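PDB 5DA1: endoribonuclease from Porcine reproductive and respiratory syndrome virus, which probably acts as an EndoU-type endoribonuclease that trims viral polyuridine RNA to hide it from host double-stranded RNA sensors, and antagonises beta interferon as a dimer. Local coordinates for residues A[192-198]-A[210-214]; A[205-209]-A[219-223]. One frame throughout, in Å; residues are numbered along the deposited sequence.

Contact 1: A[192-198]-A[210-214]; sequences PETQSRC and LMVWK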
loop_
_atom_site.group_PDB
_atom_site.type_symbol
_atom_site.label_atom_id
_atom_site.label_comp_id
_atom_site.label_asym_id
_atom_site.label_seq_id
_atom_site.Cartn_x
_atom_site.Cartn_y
_atom_site.Cartn_z
ATOM N N PRO A 192 -10.817 2.133 -29.529
ATOM C CA PRO A 192 -10.206 1.672 -30.783
ATOM C C PRO A 192 -11.089 0.638 -31.497
ATOM O O PRO A 192 -12.089 0.160 -30.923
ATOM C CB PRO A 192 -8.911 1.009 -30.310
ATOM C CG PRO A 192 -9.271 0.449 -28.939
ATOM C CD PRO A 192 -10.448 1.261 -28.395
ATOM N N GLU A 193 -10.712 0.302 -32.731
ATOM C CA GLU A 193 -11.451 -0.691 -33.514
ATOM C C GLU A 193 -10.972 -2.128 -33.206
ATOM O O GLU A 193 -11.802 -3.015 -32.981
ATOM C CB GLU A 193 -11.458 -0.326 -35.031
ATOM C CG GLU A 193 -11.398 -1.510 -36.075
ATOM C CD GLU A 193 -12.664 -2.436 -36.157
ATOM O OE1 GLU A 193 -13.657 -2.261 -35.393
ATOM O OE2 GLU A 193 -12.646 -3.362 -37.013
ATOM N N THR A 194 -9.653 -2.342 -33.164
ATOM C CA THR A 194 -9.083 -3.688 -32.943
ATOM C C THR A 194 -9.445 -4.306 -31.575
ATOM O O THR A 194 -9.992 -3.623 -30.706
ATOM C CB THR A 194 -7.556 -3.681 -33.139
ATOM O OG1 THR A 194 -7.008 -2.550 -32.462
ATOM C CG2 THR A 194 -7.210 -3.568 -34.607
ATOM N N GLN A 195 -9.152 -5.589 -31.382
ATOM C CA GLN A 195 -9.458 -6.259 -30.093
ATOM C C GLN A 195 -8.617 -5.725 -28.881
ATOM O O GLN A 195 -9.071 -5.717 -27.718
ATOM C CB GLN A 195 -9.368 -7.799 -30.243
ATOM C CG GLN A 195 -10.382 -8.614 -29.395
ATOM C CD GLN A 195 -11.880 -8.196 -29.566
ATOM O OE1 GLN A 195 -12.224 -7.243 -30.285
ATOM N NE2 GLN A 195 -12.766 -8.924 -28.882
ATOM N N SER A 196 -7.403 -5.269 -29.185
ATOM C CA SER A 196 -6.490 -4.727 -28.203
ATOM C C SER A 196 -5.606 -3.688 -28.877
ATOM O O SER A 196 -5.488 -3.671 -30.098
ATOM C CB SER A 196 -5.638 -5.850 -27.603
ATOM O OG SER A 196 -4.448 -6.071 -28.340
ATOM N N ARG A 197 -4.990 -2.815 -28.086
ATOM C CA ARG A 197 -4.004 -1.872 -28.611
ATOM C C ARG A 197 -3.055 -1.399 -27.502
ATOM O O ARG A 197 -3.453 -1.306 -26.339
ATOM C CB ARG A 197 -4.712 -0.694 -29.293
ATOM C CG ARG A 197 -3.981 0.624 -29.228
ATOM C CD ARG A 197 -2.884 0.764 -30.271
ATOM N NE ARG A 197 -3.325 1.553 -31.423
ATOM C CZ ARG A 197 -2.532 2.359 -32.132
ATOM N NH1 ARG A 197 -1.249 2.507 -31.806
ATOM N NH2 ARG A 197 -3.019 3.030 -33.166
ATOM N N CYS A 198 -1.804 -1.125 -27.874
ATOM C CA CYS A 198 -0.831 -0.577 -26.945
ATOM C C CYS A 198 -0.400 0.781 -27.326
ATOM O O CYS A 198 0.283 0.974 -28.326
ATOM C CB CYS A 198 0.409 -1.417 -26.890
ATOM S SG CYS A 198 0.031 -2.869 -26.058
ATOM N N LEU A 210 0.459 1.987 -22.355
ATOM C CA LEU A 210 -0.903 1.782 -21.867
ATOM C C LEU A 210 -1.626 0.656 -22.649
ATOM O O LEU A 210 -1.874 0.817 -23.830
ATOM C CB LEU A 210 -1.678 3.101 -21.972
ATOM C CG LEU A 210 -3.213 3.093 -21.826
ATOM C CD1 LEU A 210 -3.682 2.645 -20.436
ATOM C CD2 LEU A 210 -3.812 4.444 -22.137
ATOM N N MET A 211 -1.949 -0.477 -22.018
ATOM C CA MET A 211 -2.740 -1.502 -22.707
ATOM C C MET A 211 -4.223 -1.196 -22.615
ATOM O O MET A 211 -4.733 -0.852 -21.560
ATOM C CB MET A 211 -2.555 -2.917 -22.161
ATOM C CG MET A 211 -1.208 -3.345 -21.748
ATOM S SD MET A 211 0.117 -2.531 -22.579
ATOM C CE MET A 211 1.210 -2.208 -21.204
ATOM N N VAL A 212 -4.917 -1.350 -23.731
ATOM C CA VAL A 212 -6.364 -1.235 -23.730
ATOM C C VAL A 212 -7.002 -2.486 -24.350
ATOM O O VAL A 212 -6.573 -2.952 -25.408
ATOM C CB VAL A 212 -6.826 0.004 -24.487
ATOM C CG1 VAL A 212 -8.321 0.196 -24.290
ATOM C CG2 VAL A 212 -6.071 1.230 -24.019
ATOM N N TRP A 213 -8.007 -3.037 -23.680
ATOM C CA TRP A 213 -8.804 -4.106 -24.243
ATOM C C TRP A 213 -10.254 -3.626 -24.338
ATOM O O TRP A 213 -11.025 -3.713 -23.378
ATOM C CB TRP A 213 -8.709 -5.360 -23.394
ATOM C CG TRP A 213 -7.310 -5.828 -23.113
ATOM C CD1 TRP A 213 -6.426 -5.284 -22.227
ATOM C CD2 TRP A 213 -6.652 -6.971 -23.684
ATOM N NE1 TRP A 213 -5.254 -6.005 -22.219
ATOM C CE2 TRP A 213 -5.368 -7.045 -23.103
ATOM C CE3 TRP A 213 -7.021 -7.930 -24.638
ATOM C CZ2 TRP A 213 -4.450 -8.037 -23.448
ATOM C CZ3 TRP A 213 -6.118 -8.910 -24.976
ATOM C CH2 TRP A 213 -4.845 -8.959 -24.386
ATOM N N LYS A 214 -10.600 -3.099 -25.509
ATOM C CA LYS A 214 -11.924 -2.521 -25.778
ATOM C C LYS A 214 -12.973 -3.636 -25.756
ATOM O O LYS A 214 -12.733 -4.708 -26.329
ATOM C CB LYS A 214 -11.879 -1.816 -27.147
ATOM C CG LYS A 214 -13.190 -1.190 -27.688
ATOM C CD LYS A 214 -14.087 -2.202 -28.474
ATOM C CE LYS A 214 -13.355 -2.974 -29.602
ATOM N NZ LYS A 214 -13.137 -2.124 -30.803
#

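Contact 2: A[205-209]-A[219-223]; sequences FKEVR and YFQLE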
loop_
_atom_site.group_PDB
_atom_site.type_symbol
_atom_site.label_atom_id
_atom_site.label_comp_id
_atom_site.label_asym_id
_atom_site.label_seq_id
_atom_site.Cartn_x
_atom_site.Cartn_y
_atom_site.Cartn_z
ATOM N N PHE A 205 5.901 13.340 -17.796
ATOM C CA PHE A 205 7.096 13.322 -18.637
ATOM C C PHE A 205 7.834 11.998 -18.706
ATOM O O PHE A 205 8.952 11.951 -19.204
ATOM C CB PHE A 205 8.076 14.429 -18.245
ATOM C CG PHE A 205 7.559 15.811 -18.465
ATOM C CD1 PHE A 205 7.440 16.322 -19.751
ATOM C CD2 PHE A 205 7.225 16.608 -17.380
ATOM C CE1 PHE A 205 6.974 17.616 -19.956
ATOM C CE2 PHE A 205 6.754 17.903 -17.552
ATOM C CZ PHE A 205 6.631 18.418 -18.842
ATOM N N LYS A 206 7.228 10.922 -18.229
ATOM C CA LYS A 206 7.857 9.616 -18.354
ATOM C C LYS A 206 7.118 8.760 -19.391
ATOM O O LYS A 206 5.883 8.716 -19.432
ATOM C CB LYS A 206 7.909 8.930 -16.997
ATOM C CG LYS A 206 8.604 7.556 -16.958
ATOM C CD LYS A 206 8.061 6.738 -15.753
ATOM C CE LYS A 206 9.127 5.871 -15.082
ATOM N NZ LYS A 206 10.014 6.670 -14.184
ATOM N N GLU A 207 7.885 8.106 -20.251
ATOM C CA GLU A 207 7.276 7.274 -21.279
ATOM C C GLU A 207 6.775 5.933 -20.752
ATOM O O GLU A 207 7.536 5.056 -20.280
ATOM C CB GLU A 207 8.175 7.071 -22.488
ATOM C CG GLU A 207 7.316 6.759 -23.699
ATOM C CD GLU A 207 8.036 6.001 -24.803
ATOM O OE1 GLU A 207 8.599 4.899 -24.556
ATOM O OE2 GLU A 207 8.006 6.515 -25.943
ATOM N N VAL A 208 5.475 5.774 -20.872
ATOM C CA VAL A 208 4.803 4.681 -20.250
ATOM C C VAL A 208 3.936 4.017 -21.297
ATOM O O VAL A 208 3.512 4.674 -22.234
ATOM C CB VAL A 208 4.016 5.214 -19.046
ATOM C CG1 VAL A 208 2.786 4.424 -18.787
ATOM C CG2 VAL A 208 4.901 5.188 -17.846
ATOM N N ARG A 209 3.693 2.723 -21.158
ATOM C CA ARG A 209 2.889 2.013 -22.117
ATOM C C ARG A 209 1.493 1.825 -21.551
ATOM O O ARG A 209 1.351 1.548 -20.380
ATOM C CB ARG A 209 3.564 0.683 -22.365
ATOM C CG ARG A 209 3.015 -0.116 -23.502
ATOM C CD ARG A 209 3.946 -1.299 -23.811
ATOM N NE ARG A 209 5.068 -0.896 -24.663
ATOM C CZ ARG A 209 6.352 -1.008 -24.326
ATOM N NH1 ARG A 209 6.678 -1.552 -23.152
ATOM N NH2 ARG A 209 7.305 -0.608 -25.186
ATOM N N TYR A 219 -4.960 -0.429 -18.588
ATOM C CA TYR A 219 -4.019 -0.243 -17.537
ATOM C C TYR A 219 -2.682 0.211 -18.070
ATOM O O TYR A 219 -2.304 -0.097 -19.186
ATOM C CB TYR A 219 -3.885 -1.521 -16.730
ATOM C CG TYR A 219 -3.391 -2.712 -17.515
ATOM C CD1 TYR A 219 -2.050 -2.887 -17.766
ATOM C CD2 TYR A 219 -4.277 -3.682 -17.961
ATOM C CE1 TYR A 219 -1.607 -3.981 -18.460
ATOM C CE2 TYR A 219 -3.855 -4.771 -18.672
ATOM C CZ TYR A 219 -2.524 -4.935 -18.922
ATOM O OH TYR A 219 -2.094 -6.049 -19.629
ATOM N N PHE A 220 -1.984 0.978 -17.243
ATOM C CA PHE A 220 -0.680 1.508 -17.554
ATOM C C PHE A 220 0.372 0.507 -17.186
ATOM O O PHE A 220 0.125 -0.418 -16.432
ATOM C CB PHE A 220 -0.457 2.806 -16.774
ATOM C CG PHE A 220 -0.990 4.014 -17.459
ATOM C CD1 PHE A 220 -0.485 4.404 -18.698
ATOM C CD2 PHE A 220 -2.003 4.753 -16.888
ATOM C CE1 PHE A 220 -0.967 5.518 -19.346
ATOM C CE2 PHE A 220 -2.511 5.888 -17.540
ATOM C CZ PHE A 220 -1.994 6.266 -18.764
ATOM N N GLN A 221 1.565 0.696 -17.724
ATOM C CA GLN A 221 2.692 -0.106 -17.310
ATOM C C GLN A 221 4.003 0.549 -17.705
ATOM O O GLN A 221 4.055 1.240 -18.719
ATOM C CB GLN A 221 2.592 -1.470 -17.935
ATOM C CG GLN A 221 3.212 -2.532 -17.131
ATOM C CD GLN A 221 2.864 -3.858 -17.701
ATOM O OE1 GLN A 221 1.749 -4.352 -17.494
ATOM N NE2 GLN A 221 3.797 -4.447 -18.470
ATOM N N LEU A 222 5.044 0.319 -16.899
ATOM C CA LEU A 222 6.400 0.803 -17.151
ATOM C C LEU A 222 7.152 -0.035 -18.190
ATOM O O LEU A 222 6.836 -1.216 -18.400
ATOM C CB LEU A 222 7.222 0.795 -15.865
ATOM C CG LEU A 222 6.839 1.701 -14.709
ATOM C CD1 LEU A 222 7.746 1.428 -13.500
ATOM C CD2 LEU A 222 6.892 3.159 -15.154
ATOM N N GLU A 223 8.184 0.582 -18.774
ATOM C CA GLU A 223 8.962 0.029 -19.869
ATOM C C GLU A 223 10.300 -0.571 -19.456
ATOM O O GLU A 223 10.658 -0.607 -18.280
ATOM C CB GLU A 223 9.195 1.126 -20.897
ATOM C CG GLU A 223 7.880 1.676 -21.463
ATOM C CD GLU A 223 8.058 2.637 -22.629
ATOM O OE1 GLU A 223 9.182 3.154 -22.807
ATOM O OE2 GLU A 223 7.059 2.880 -23.358
#

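Contact 1: A[192-198]-A[210-214]
One face of the six-membered ring of Trp213 carries CB of Ser196, which lies 4.2 Å from the ring centroid and 21° off its normal, displaced toward the rim. This is a CH-pi contact, and a small serine suits it because its methylene can sit close over the indole. Farther out, Lys214 reaches into the turn before the opposing strand. Its CG is anti to the backbone N (chi1 177°), but bends at the next three torsions curl the chain so that NZ meets the carbonyls of the turn. NZ donates to Pro192 O at 2.5 Å and to Glu193 O at 2.7 Å, the latter from above the carbonyl plane, with a weak bond to Thr194 O besides. CB of Lys214 packs on Pro192 CD at 3.6 Å as the two side chains slide past each other. The lysine thereby closes the open end of a beta hairpin in the EndoU-family region, strands 197-203 and 206-213. Arg197 and Val212 form an antiparallel hydrogen-bonded pair: Arg197 N to Val212 O is 3.1 Å, Val212 N to Arg197 O 3.0 Å. Next comes the non-hydrogen-bonded pair Cys198 and Met211, whose SG and SD meet at 3.5 Å.

Contact 2: A[205-209]-A[219-223]
Val208 and Phe220 cross at about a right angle, with CG1 of the valine touching CD1 of the ring at 3.3 Å. The other valine methyl, CG2, meets CD2 of Leu222, so the branched side chain uses one arm for each of two neighbours in 219-223. Phe220 is also met at its ring edge, near the ring plane, by the carbonyl oxygen of Arg209. Val208 and Phe220 are both buried; Val160, Thr179 and Leu186 add to the packing around them. Nearer the end of the chain, Leu222 CD2 lies against CE of Lys206 at 3.5 Å, where the aliphatic part of a lysine can cover a leucine without burying its charge.

The backbones form the second hairpin of the EndoU-family sheet, between strands 206-213 and 217-221. Arg209 and Gln221 are an antiparallel hydrogen-bonded pair, with Arg209 N to Gln221 O at 2.9 Å and Gln221 N to Arg209 O at 2.8 Å, and their side chains emerge on the same face.

Glu223 has its CG beside the backbone N and opposite the carbonyl carbon (chi1 -60°), and the extended chain beyond carries the carboxylate to Glu207 and Arg209. Arg209 and Glu223 cross nearly at right angles as chains, yet their guanidinium and carboxylate planes lie only 19° apart. They form a long salt bridge, Arg209 NH2 to Glu223 OE2 3.9 Å, with the oxygen over the guanidinium face and offset toward its rim. Glu207 turns its OE1 to the Glu223 carboxylate, the two carboxylate planes 74° apart, and a long, weak ion pair links Glu207 to Lys200. With no N-H directed at Glu223 OE2, the arginine probably offers charge attraction without fixing the carboxylate's rotation; together with Lys200 it could temper the repulsion between the two acids.

Overall arrangement
Contact 1 and contact 2 lie with centres 15 Å apart on one three-stranded antiparallel sheet, with strand 206-213 in the middle, 197-203 on one side and 217-221 on the other. Along the chain the segments alternate: 192-198, 205-209, 210-214, 219-223. The central strand therefore gives its first half to contact 2 and its second half to contact 1. The two meet directly where Met211 N probably bonds to Tyr219 O and where Leu210 packs on Phe220. Tyr219 has its side chain about 4 Å from that of His144, a predicted active-site residue, so this pair of hairpins probably helps frame the nuclease site.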